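Local coordinates for prophage MuSo2, 43 kDa tail protein (Shewanella oneidensis, PDB 3CDD) that probably serves as a baseplate hub component in the tail of a Mu-like prophage, at residues L102-N116 against F144-L158. Sequence-based numbering, arbitrary orientation.
Sequences LVDCSIDYPSGQFNN and FQRIQIEQGETPHEL
Strands 113-115 and 146-148 run antiparallel, their axes 4.7 Å apart, and form a two-stranded sheet in the region related to the second domain of the gp44-like baseplate hub proteins. Phe114 and Ile147 make the hydrogen-bonded pair: Phe114 N gives to Ile147 O at 2.9 Å and Ile147 N to Phe114 O at 3.0 Å. One further bond extends the pairing at each end, Ile149 N to Gly112 O and Asn116 N to Gln145 O. Gly112, whose phi is positive, closes the type I turn from Tyr109 that leads into the first strand.

Beyond the sheet the two segments meet again where helix 100-104 ends and helix 155-164 begins. Here Ile107 N donates to Glu153 O, and His156 N reaches Leu102 O at 2.9 Å.

Phe114 and Ile147 face inward on the same side of the sheet, with Leu158 CD2 3.8 Å from Phe114 CE1; Ile122 and Ile125 of helix 119-127 also pack on the phenyl ring. With CG1 anti to the carbonyl carbon (chi1 -55°), Ile107 brings CD1 against both Ile149 CG2 and Leu158 CB, each at 3.8 Å, while its CG1 lies 3.7 Å from Pro155 CD. On the other sheet face Gln113 CB rests against Gln148 CG. Ser106 OG is hydrogen-bonded to Ile253 N of the second subunit, so this junction borders the subunit interface.

Thr154 and Glu157 form a capping box at the start of helix 155-164; a water joins Thr154 OG1, at 2.7 Å, to Val103 O.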
ATOM      1  N   LEU A 102     -12.106 -11.718 -19.467  1.00 26.61           N
ATOM      2  CA  LEU A 102     -11.433 -10.879 -20.464  1.00 26.38           C
ATOM      3  C   LEU A 102     -10.303 -10.072 -19.841  1.00 26.41           C
ATOM      4  O   LEU A 102      -9.382  -9.665 -20.534  1.00 26.42           O
ATOM      5  CB  LEU A 102     -12.416  -9.914 -21.131  1.00 26.43           C
ATOM      6  CG  LEU A 102     -13.656 -10.480 -21.837  1.00 26.29           C
ATOM      7  CD1 LEU A 102     -14.513  -9.327 -22.378  1.00 24.49           C
ATOM      8  CD2 LEU A 102     -13.306 -11.438 -22.961  1.00 24.90           C
ATOM      9  N   VAL A 103     -10.395  -9.835 -18.534  1.00 25.18           N
ATOM     10  CA  VAL A 103      -9.408  -9.056 -17.817  1.00 24.94           C
ATOM     11  C   VAL A 103      -8.268  -9.960 -17.334  1.00 24.42           C
ATOM     12  O   VAL A 103      -7.110  -9.533 -17.302  1.00 23.56           O
ATOM     13  CB  VAL A 103     -10.046  -8.375 -16.569  1.00 25.24           C
ATOM     14  CG1 VAL A 103      -8.964  -7.757 -15.635  1.00 26.28           C
ATOM     15  CG2 VAL A 103     -11.134  -7.356 -16.981  1.00 26.29           C
ATOM     16  N   ASP A 104      -8.621 -11.177 -16.912  1.00 23.50           N
ATOM     17  CA  ASP A 104      -7.662 -12.124 -16.303  1.00 24.67           C
ATOM     18  C   ASP A 104      -6.817 -12.904 -17.301  1.00 24.08           C
ATOM     19  O   ASP A 104      -5.645 -13.190 -17.037  1.00 23.99           O
ATOM     20  CB  ASP A 104      -8.390 -13.173 -15.451  1.00 24.18           C
ATOM     21  CG  ASP A 104      -8.999 -12.605 -14.206  1.00 25.80           C
ATOM     22  OD1 ASP A 104      -8.709 -11.428 -13.832  1.00 24.30           O
ATOM     23  OD2 ASP A 104      -9.803 -13.365 -13.611  1.00 28.71           O
ATOM     24  N   CYS A 105      -7.424 -13.252 -18.435  1.00 24.45           N
ATOM     25  CA  CYS A 105      -6.875 -14.319 -19.303  1.00 24.73           C
ATOM     26  C   CYS A 105      -6.183 -13.803 -20.560  1.00 25.12           C
ATOM     27  O   CYS A 105      -6.417 -12.665 -20.976  1.00 25.04           O
ATOM     28  CB  CYS A 105      -7.993 -15.293 -19.677  1.00 24.65           C
ATOM     29  SG  CYS A 105      -8.814 -16.085 -18.258  1.00 24.40           S
ATOM     30  N   SER A 106      -5.340 -14.649 -21.159  1.00 25.03           N
ATOM     31  CA  SER A 106      -4.589 -14.301 -22.365  1.00 25.29           C
ATOM     32  C   SER A 106      -5.447 -14.510 -23.599  1.00 25.68           C
ATOM     33  O   SER A 106      -6.395 -15.302 -23.576  1.00 25.73           O
ATOM     34  CB  SER A 106      -3.323 -15.158 -22.491  1.00 25.09           C
ATOM     35  OG  SER A 106      -2.513 -15.071 -21.333  1.00 24.47           O
ATOM     36  N   ILE A 107      -5.131 -13.772 -24.660  1.00 25.82           N
ATOM     37  CA  ILE A 107      -5.722 -14.004 -25.977  1.00 26.52           C
ATOM     38  C   ILE A 107      -4.983 -15.155 -26.633  1.00 27.58           C
ATOM     39  O   ILE A 107      -3.759 -15.108 -26.782  1.00 27.15           O
ATOM     40  CB  ILE A 107      -5.571 -12.782 -26.913  1.00 26.39           C
ATOM     41  CG1 ILE A 107      -6.148 -11.520 -26.263  1.00 25.77           C
ATOM     42  CG2 ILE A 107      -6.227 -13.062 -28.281  1.00 26.34           C
ATOM     43  CD1 ILE A 107      -5.477 -10.207 -26.721  1.00 23.46           C
ATOM     44  N   ASP A 108      -5.728 -16.188 -27.007  1.00 29.15           N
ATOM     45  CA  ASP A 108      -5.184 -17.263 -27.825  1.00 31.29           C
ATOM     46  C   ASP A 108      -5.746 -17.197 -29.250  1.00 31.81           C
ATOM     47  O   ASP A 108      -6.600 -17.999 -29.636  1.00 33.09           O
ATOM     48  CB  ASP A 108      -5.432 -18.634 -27.193  1.00 30.97           C
ATOM     49  CG  ASP A 108      -4.653 -19.746 -27.882  1.00 34.26           C
ATOM     50  OD1 ASP A 108      -4.275 -19.596 -29.075  1.00 36.78           O
ATOM     51  OD2 ASP A 108      -4.415 -20.786 -27.226  1.00 36.00           O
ATOM     52  N   TYR A 109      -5.259 -16.232 -30.021  1.00 32.13           N
ATOM     53  CA  TYR A 109      -5.591 -16.121 -31.439  1.00 31.92           C
ATOM     54  C   TYR A 109      -4.304 -16.415 -32.212  1.00 31.87           C
ATOM     55  O   TYR A 109      -3.482 -15.519 -32.422  1.00 32.15           O
ATOM     56  CB  TYR A 109      -6.179 -14.736 -31.748  1.00 31.49           C
ATOM     57  CG  TYR A 109      -6.717 -14.583 -33.158  1.00 31.94           C
ATOM     58  CD1 TYR A 109      -7.878 -15.249 -33.566  1.00 30.98           C
ATOM     59  CD2 TYR A 109      -6.062 -13.766 -34.089  1.00 31.13           C
ATOM     60  CE1 TYR A 109      -8.367 -15.110 -34.875  1.00 31.39           C
ATOM     61  CE2 TYR A 109      -6.547 -13.611 -35.385  1.00 30.44           C
ATOM     62  CZ  TYR A 109      -7.695 -14.288 -35.773  1.00 31.02           C
ATOM     63  OH  TYR A 109      -8.161 -14.145 -37.061  1.00 32.69           O
ATOM     64  N   PRO A 110      -4.116 -17.693 -32.614  1.00 32.47           N
ATOM     65  CA  PRO A 110      -2.843 -18.224 -33.102  1.00 32.23           C
ATOM     66  C   PRO A 110      -2.160 -17.449 -34.241  1.00 32.44           C
ATOM     67  O   PRO A 110      -0.924 -17.374 -34.257  1.00 32.69           O
ATOM     68  CB  PRO A 110      -3.197 -19.652 -33.543  1.00 32.81           C
ATOM     69  CG  PRO A 110      -4.689 -19.706 -33.574  1.00 32.75           C
ATOM     70  CD  PRO A 110      -5.161 -18.734 -32.587  1.00 32.37           C
ATOM     71  N   SER A 111      -2.924 -16.874 -35.176  1.00 31.77           N
ATOM     72  CA  SER A 111      -2.308 -16.072 -36.236  1.00 31.24           C
ATOM     73  C   SER A 111      -1.688 -14.773 -35.694  1.00 31.22           C
ATOM     74  O   SER A 111      -0.889 -14.127 -36.373  1.00 31.25           O
ATOM     75  CB  SER A 111      -3.286 -15.797 -37.393  1.00 31.46           C
ATOM     76  OG  SER A 111      -4.190 -14.737 -37.102  1.00 29.72           O
ATOM     77  N   GLY A 112      -2.087 -14.398 -34.478  1.00 31.49           N
ATOM     78  CA  GLY A 112      -1.448 -13.320 -33.709  1.00 31.33           C
ATOM     79  C   GLY A 112      -1.608 -11.899 -34.215  1.00 31.06           C
ATOM     80  O   GLY A 112      -0.926 -10.993 -33.727  1.00 31.06           O
ATOM     81  N   GLN A 113      -2.502 -11.701 -35.186  1.00 30.61           N
ATOM     82  CA  GLN A 113      -2.748 -10.371 -35.748  1.00 30.85           C
ATOM     83  C   GLN A 113      -4.078 -10.267 -36.483  1.00 30.24           C
ATOM     84  O   GLN A 113      -4.546 -11.229 -37.094  1.00 30.21           O
ATOM     85  CB  GLN A 113      -1.588  -9.923 -36.657  1.00 31.00           C
ATOM     86  CG  GLN A 113      -1.609 -10.479 -38.058  1.00 31.37           C
ATOM     87  CD  GLN A 113      -0.415 -10.024 -38.877  1.00 31.87           C
ATOM     88  OE1 GLN A 113      -0.568  -9.354 -39.908  1.00 31.75           O
ATOM     89  NE2 GLN A 113       0.788 -10.385 -38.423  1.00 31.61           N
ATOM     90  N   PHE A 114      -4.680  -9.084 -36.414  1.00 29.76           N
ATOM     91  CA  PHE A 114      -5.941  -8.808 -37.108  1.00 29.16           C
ATOM     92  C   PHE A 114      -5.704  -7.842 -38.261  1.00 28.70           C
ATOM     93  O   PHE A 114      -5.032  -6.822 -38.094  1.00 28.57           O
ATOM     94  CB  PHE A 114      -6.995  -8.248 -36.135  1.00 28.93           C
ATOM     95  CG  PHE A 114      -7.205  -9.105 -34.915  1.00 28.97           C
ATOM     96  CD1 PHE A 114      -6.509  -8.846 -33.740  1.00 28.95           C
ATOM     97  CD2 PHE A 114      -8.084 -10.193 -34.949  1.00 28.24           C
ATOM     98  CE1 PHE A 114      -6.692  -9.655 -32.616  1.00 27.98           C
ATOM     99  CE2 PHE A 114      -8.271 -11.002 -33.834  1.00 27.93           C
ATOM    100  CZ  PHE A 114      -7.574 -10.735 -32.667  1.00 28.22           C
ATOM    101  N   ASN A 115      -6.273  -8.172 -39.420  1.00 28.47           N
ATOM    102  CA  ASN A 115      -6.069  -7.416 -40.654  1.00 28.04           C
ATOM    103  C   ASN A 115      -7.350  -6.748 -41.108  1.00 27.48           C
ATOM    104  O   ASN A 115      -8.335  -7.427 -41.410  1.00 27.06           O
ATOM    105  CB  ASN A 115      -5.588  -8.342 -41.787  1.00 28.29           C
ATOM    106  CG  ASN A 115      -4.484  -9.276 -41.352  1.00 29.37           C
ATOM    107  OD1 ASN A 115      -3.397  -8.838 -40.971  1.00 31.18           O
ATOM    108  ND2 ASN A 115      -4.752 -10.577 -41.411  1.00 30.68           N
ATOM    109  N   ASN A 116      -7.327  -5.421 -41.172  1.00 27.44           N
ATOM    110  CA  ASN A 116      -8.434  -4.629 -41.738  1.00 27.81           C
ATOM    111  C   ASN A 116      -9.763  -4.882 -41.024  1.00 27.87           C
ATOM    112  O   ASN A 116     -10.826  -4.950 -41.645  1.00 27.95           O
ATOM    113  CB  ASN A 116      -8.536  -4.854 -43.258  1.00 27.82           C
ATOM    114  CG  ASN A 116      -7.264  -4.458 -43.981  1.00 29.21           C
ATOM    115  OD1 ASN A 116      -6.798  -3.326 -43.846  1.00 31.82           O
ATOM    116  ND2 ASN A 116      -6.695  -5.383 -44.763  1.00 29.99           N
ATOM    117  N   PHE A 144      -9.020  -1.135 -38.395  1.00 28.09           N
ATOM    118  CA  PHE A 144      -7.577  -1.002 -38.194  1.00 27.94           C
ATOM    119  C   PHE A 144      -6.861  -1.822 -39.276  1.00 28.27           C
ATOM    120  O   PHE A 144      -7.170  -3.014 -39.476  1.00 28.31           O
ATOM    121  CB  PHE A 144      -7.156  -1.522 -36.822  1.00 27.74           C
ATOM    122  CG  PHE A 144      -7.791  -0.779 -35.636  1.00 27.58           C
ATOM    123  CD1 PHE A 144      -9.073  -1.096 -35.196  1.00 25.83           C
ATOM    124  CD2 PHE A 144      -7.083   0.220 -34.961  1.00 27.63           C
ATOM    125  CE1 PHE A 144      -9.649  -0.417 -34.111  1.00 26.92           C
ATOM    126  CE2 PHE A 144      -7.646   0.901 -33.882  1.00 28.05           C
ATOM    127  CZ  PHE A 144      -8.930   0.572 -33.445  1.00 26.99           C
ATOM    128  N   GLN A 145      -5.894  -1.217 -39.957  1.00 28.06           N
ATOM    129  CA  GLN A 145      -5.205  -1.953 -41.020  1.00 28.63           C
ATOM    130  C   GLN A 145      -4.504  -3.210 -40.498  1.00 28.54           C
ATOM    131  O   GLN A 145      -4.733  -4.300 -41.013  1.00 28.74           O
ATOM    132  CB  GLN A 145      -4.225  -1.082 -41.800  1.00 28.80           C
ATOM    133  CG  GLN A 145      -3.920  -1.692 -43.168  1.00 29.96           C
ATOM    134  CD  GLN A 145      -2.454  -1.703 -43.493  1.00 31.86           C
ATOM    135  OE1 GLN A 145      -1.766  -0.696 -43.319  1.00 31.99           O
ATOM    136  NE2 GLN A 145      -1.958  -2.847 -43.986  1.00 32.82           N
ATOM    137  N   ARG A 146      -3.669  -3.055 -39.473  1.00 28.75           N
ATOM    138  CA  ARG A 146      -2.953  -4.180 -38.882  1.00 28.91           C
ATOM    139  C   ARG A 146      -2.674  -3.973 -37.401  1.00 28.87           C
ATOM    140  O   ARG A 146      -2.041  -2.989 -37.007  1.00 28.30           O
ATOM    141  CB  ARG A 146      -1.649  -4.479 -39.626  1.00 29.05           C
ATOM    142  CG  ARG A 146      -0.974  -5.759 -39.152  1.00 29.54           C
ATOM    143  CD  ARG A 146       0.271  -6.072 -39.955  1.00 31.52           C
ATOM    144  NE  ARG A 146       1.418  -5.269 -39.541  1.00 32.80           N
ATOM    145  CZ  ARG A 146       2.691  -5.619 -39.730  1.00 35.56           C
ATOM    146  NH1 ARG A 146       3.008  -6.778 -40.319  1.00 33.89           N
ATOM    147  NH2 ARG A 146       3.663  -4.806 -39.326  1.00 37.01           N
ATOM    148  N   ILE A 147      -3.155  -4.932 -36.609  1.00 29.14           N
ATOM    149  CA  ILE A 147      -3.043  -4.947 -35.147  1.00 29.46           C
ATOM    150  C   ILE A 147      -2.353  -6.238 -34.728  1.00 30.06           C
ATOM    151  O   ILE A 147      -2.816  -7.326 -35.048  1.00 30.52           O
ATOM    152  CB  ILE A 147      -4.451  -4.891 -34.465  1.00 29.09           C
ATOM    153  CG1 ILE A 147      -5.198  -3.600 -34.824  1.00 28.72           C
ATOM    154  CG2 ILE A 147      -4.376  -5.131 -32.926  1.00 27.72           C
ATOM    155  CD1 ILE A 147      -4.539  -2.325 -34.342  1.00 28.84           C
ATOM    156  N   GLN A 148      -1.240  -6.113 -34.023  1.00 30.86           N
ATOM    157  CA  GLN A 148      -0.574  -7.280 -33.478  1.00 32.10           C
ATOM    158  C   GLN A 148      -0.796  -7.453 -31.975  1.00 32.26           C
ATOM    159  O   GLN A 148      -0.637  -6.509 -31.194  1.00 32.17           O
ATOM    160  CB  GLN A 148       0.910  -7.239 -33.795  1.00 32.19           C
ATOM    161  CG  GLN A 148       1.270  -8.146 -34.939  1.00 34.97           C
ATOM    162  CD  GLN A 148       2.528  -7.711 -35.649  1.00 37.09           C
ATOM    163  OE1 GLN A 148       2.719  -6.526 -35.937  1.00 38.33           O
ATOM    164  NE2 GLN A 148       3.390  -8.667 -35.949  1.00 38.55           N
ATOM    165  N   ILE A 149      -1.171  -8.669 -31.584  1.00 32.69           N
ATOM    166  CA  ILE A 149      -1.304  -9.008 -30.175  1.00 33.18           C
ATOM    167  C   ILE A 149       0.055  -8.903 -29.498  1.00 33.31           C
ATOM    168  O   ILE A 149       0.993  -9.586 -29.889  1.00 33.17           O
ATOM    169  CB  ILE A 149      -1.832 -10.450 -29.967  1.00 33.46           C
ATOM    170  CG1 ILE A 149      -2.996 -10.783 -30.915  1.00 33.22           C
ATOM    171  CG2 ILE A 149      -2.157 -10.696 -28.481  1.00 33.01           C
ATOM    172  CD1 ILE A 149      -4.122  -9.787 -30.902  1.00 35.33           C
ATOM    173  N   GLU A 150       0.159  -8.042 -28.487  1.00 33.91           N
ATOM    174  CA  GLU A 150       1.362  -7.980 -27.665  1.00 34.76           C
ATOM    175  C   GLU A 150       1.476  -9.276 -26.855  1.00 34.48           C
ATOM    176  O   GLU A 150       0.484  -9.991 -26.669  1.00 34.56           O
ATOM    177  CB  GLU A 150       1.348  -6.741 -26.767  1.00 34.89           C
ATOM    178  CG  GLU A 150       1.693  -5.449 -27.511  1.00 39.21           C
ATOM    179  CD  GLU A 150       1.017  -4.213 -26.921  1.00 44.66           C
ATOM    180  OE1 GLU A 150       1.085  -4.020 -25.683  1.00 47.48           O
ATOM    181  OE2 GLU A 150       0.427  -3.422 -27.700  1.00 46.10           O
ATOM    182  N   GLN A 151       2.684  -9.589 -26.398  1.00 34.34           N
ATOM    183  CA  GLN A 151       2.935 -10.842 -25.690  1.00 34.50           C
ATOM    184  C   GLN A 151       2.104 -10.905 -24.416  1.00 33.80           C
ATOM    185  O   GLN A 151       2.287 -10.078 -23.513  1.00 34.06           O
ATOM    186  CB  GLN A 151       4.412 -10.968 -25.300  1.00 34.34           C
ATOM    187  CG  GLN A 151       5.390 -11.285 -26.411  1.00 35.47           C
ATOM    188  CD  GLN A 151       6.809 -11.526 -25.878  1.00 35.58           C
ATOM    189  OE1 GLN A 151       7.025 -11.625 -24.660  1.00 38.08           O
ATOM    190  NE2 GLN A 151       7.774 -11.621 -26.785  1.00 35.76           N
ATOM    191  N   GLY A 152       1.207 -11.890 -24.342  1.00 33.21           N
ATOM    192  CA  GLY A 152       0.438 -12.151 -23.118  1.00 32.29           C
ATOM    193  C   GLY A 152      -0.676 -11.145 -22.871  1.00 31.81           C
ATOM    194  O   GLY A 152      -1.303 -11.139 -21.805  1.00 32.04           O
ATOM    195  N   GLU A 153      -0.923 -10.296 -23.864  1.00 30.80           N
ATOM    196  CA  GLU A 153      -2.004  -9.324 -23.811  1.00 29.46           C
ATOM    197  C   GLU A 153      -3.335 -10.026 -23.578  1.00 28.73           C
ATOM    198  O   GLU A 153      -3.612 -11.077 -24.170  1.00 28.22           O
ATOM    199  CB  GLU A 153      -2.067  -8.534 -25.119  1.00 29.64           C
ATOM    200  CG  GLU A 153      -2.852  -7.227 -24.997  1.00 28.44           C
ATOM    201  CD  GLU A 153      -2.637  -6.289 -26.165  1.00 30.18           C
ATOM    202  OE1 GLU A 153      -2.379  -6.757 -27.315  1.00 28.68           O
ATOM    203  OE2 GLU A 153      -2.736  -5.071 -25.917  1.00 31.75           O
ATOM    204  N   THR A 154      -4.148  -9.446 -22.705  1.00 27.59           N
ATOM    205  CA  THR A 154      -5.473  -9.983 -22.435  1.00 27.16           C
ATOM    206  C   THR A 154      -6.504  -9.378 -23.415  1.00 26.56           C
ATOM    207  O   THR A 154      -6.270  -8.300 -23.959  1.00 26.31           O
ATOM    208  CB  THR A 154      -5.876  -9.676 -20.967  1.00 27.47           C
ATOM    209  OG1 THR A 154      -6.080  -8.269 -20.820  1.00 27.96           O
ATOM    210  CG2 THR A 154      -4.766 -10.130 -20.005  1.00 26.99           C
ATOM    211  N   PRO A 155      -7.655 -10.057 -23.627  1.00 26.49           N
ATOM    212  CA  PRO A 155      -8.724  -9.490 -24.455  1.00 26.23           C
ATOM    213  C   PRO A 155      -9.128  -8.061 -24.044  1.00 26.24           C
ATOM    214  O   PRO A 155      -9.287  -7.190 -24.916  1.00 25.17           O
ATOM    215  CB  PRO A 155      -9.882 -10.471 -24.232  1.00 26.66           C
ATOM    216  CG  PRO A 155      -9.208 -11.755 -23.962  1.00 26.56           C
ATOM    217  CD  PRO A 155      -8.027 -11.393 -23.122  1.00 26.08           C
ATOM    218  N   HIS A 156      -9.257  -7.804 -22.740  1.00 26.56           N
ATOM    219  CA  HIS A 156      -9.538  -6.429 -22.278  1.00 27.38           C
ATOM    220  C   HIS A 156      -8.457  -5.392 -22.610  1.00 28.18           C
ATOM    221  O   HIS A 156      -8.778  -4.293 -23.079  1.00 29.01           O
ATOM    222  CB  HIS A 156      -9.873  -6.355 -20.782  1.00 27.75           C
ATOM    223  CG  HIS A 156     -10.218  -4.972 -20.331  1.00 28.78           C
ATOM    224  ND1 HIS A 156      -9.407  -4.240 -19.495  1.00 31.16           N
ATOM    225  CD2 HIS A 156     -11.267  -4.172 -20.640  1.00 28.26           C
ATOM    226  CE1 HIS A 156      -9.957  -3.055 -19.284  1.00 32.10           C
ATOM    227  NE2 HIS A 156     -11.088  -2.992 -19.965  1.00 30.30           N
ATOM    228  N   GLU A 157      -7.191  -5.706 -22.359  1.00 28.19           N
ATOM    229  CA  GLU A 157      -6.113  -4.771 -22.690  1.00 28.84           C
ATOM    230  C   GLU A 157      -6.043  -4.447 -24.179  1.00 28.89           C
ATOM    231  O   GLU A 157      -5.764  -3.294 -24.555  1.00 29.52           O
ATOM    232  CB  GLU A 157      -4.754  -5.319 -22.270  1.00 28.99           C
ATOM    233  CG  GLU A 157      -4.514  -5.325 -20.807  1.00 30.88           C
ATOM    234  CD  GLU A 157      -3.263  -6.127 -20.437  1.00 34.82           C
ATOM    235  OE1 GLU A 157      -2.914  -7.104 -21.151  1.00 32.11           O
ATOM    236  OE2 GLU A 157      -2.624  -5.761 -19.422  1.00 38.12           O
ATOM    237  N   LEU A 158      -6.274  -5.448 -25.027  1.00 28.39           N
ATOM    238  CA  LEU A 158      -6.295  -5.203 -26.465  1.00 28.65           C
ATOM    239  C   LEU A 158      -7.470  -4.323 -26.868  1.00 28.47           C
ATOM    240  O   LEU A 158      -7.299  -3.332 -27.580  1.00 28.51           O
ATOM    241  CB  LEU A 158      -6.341  -6.502 -27.260  1.00 28.71           C
ATOM    242  CG  LEU A 158      -6.622  -6.332 -28.752  1.00 29.43           C
ATOM    243  CD1 LEU A 158      -5.431  -5.667 -29.426  1.00 30.52           C
ATOM    244  CD2 LEU A 158      -6.949  -7.673 -29.410  1.00 29.07           C
TER
HETATM  245  O   HOH W   1      -6.428  -7.245 -18.390  1.00 20.13           O
HETATM  246  O   HOH W   2      -2.210 -13.142 -25.435  1.00 31.76           O
HETATM  247  O   HOH W   3       1.865 -10.876 -32.626  1.00 36.11           O
HETATM  248  O   HOH W   4      -7.258  -5.163 -37.807  1.00 40.33           O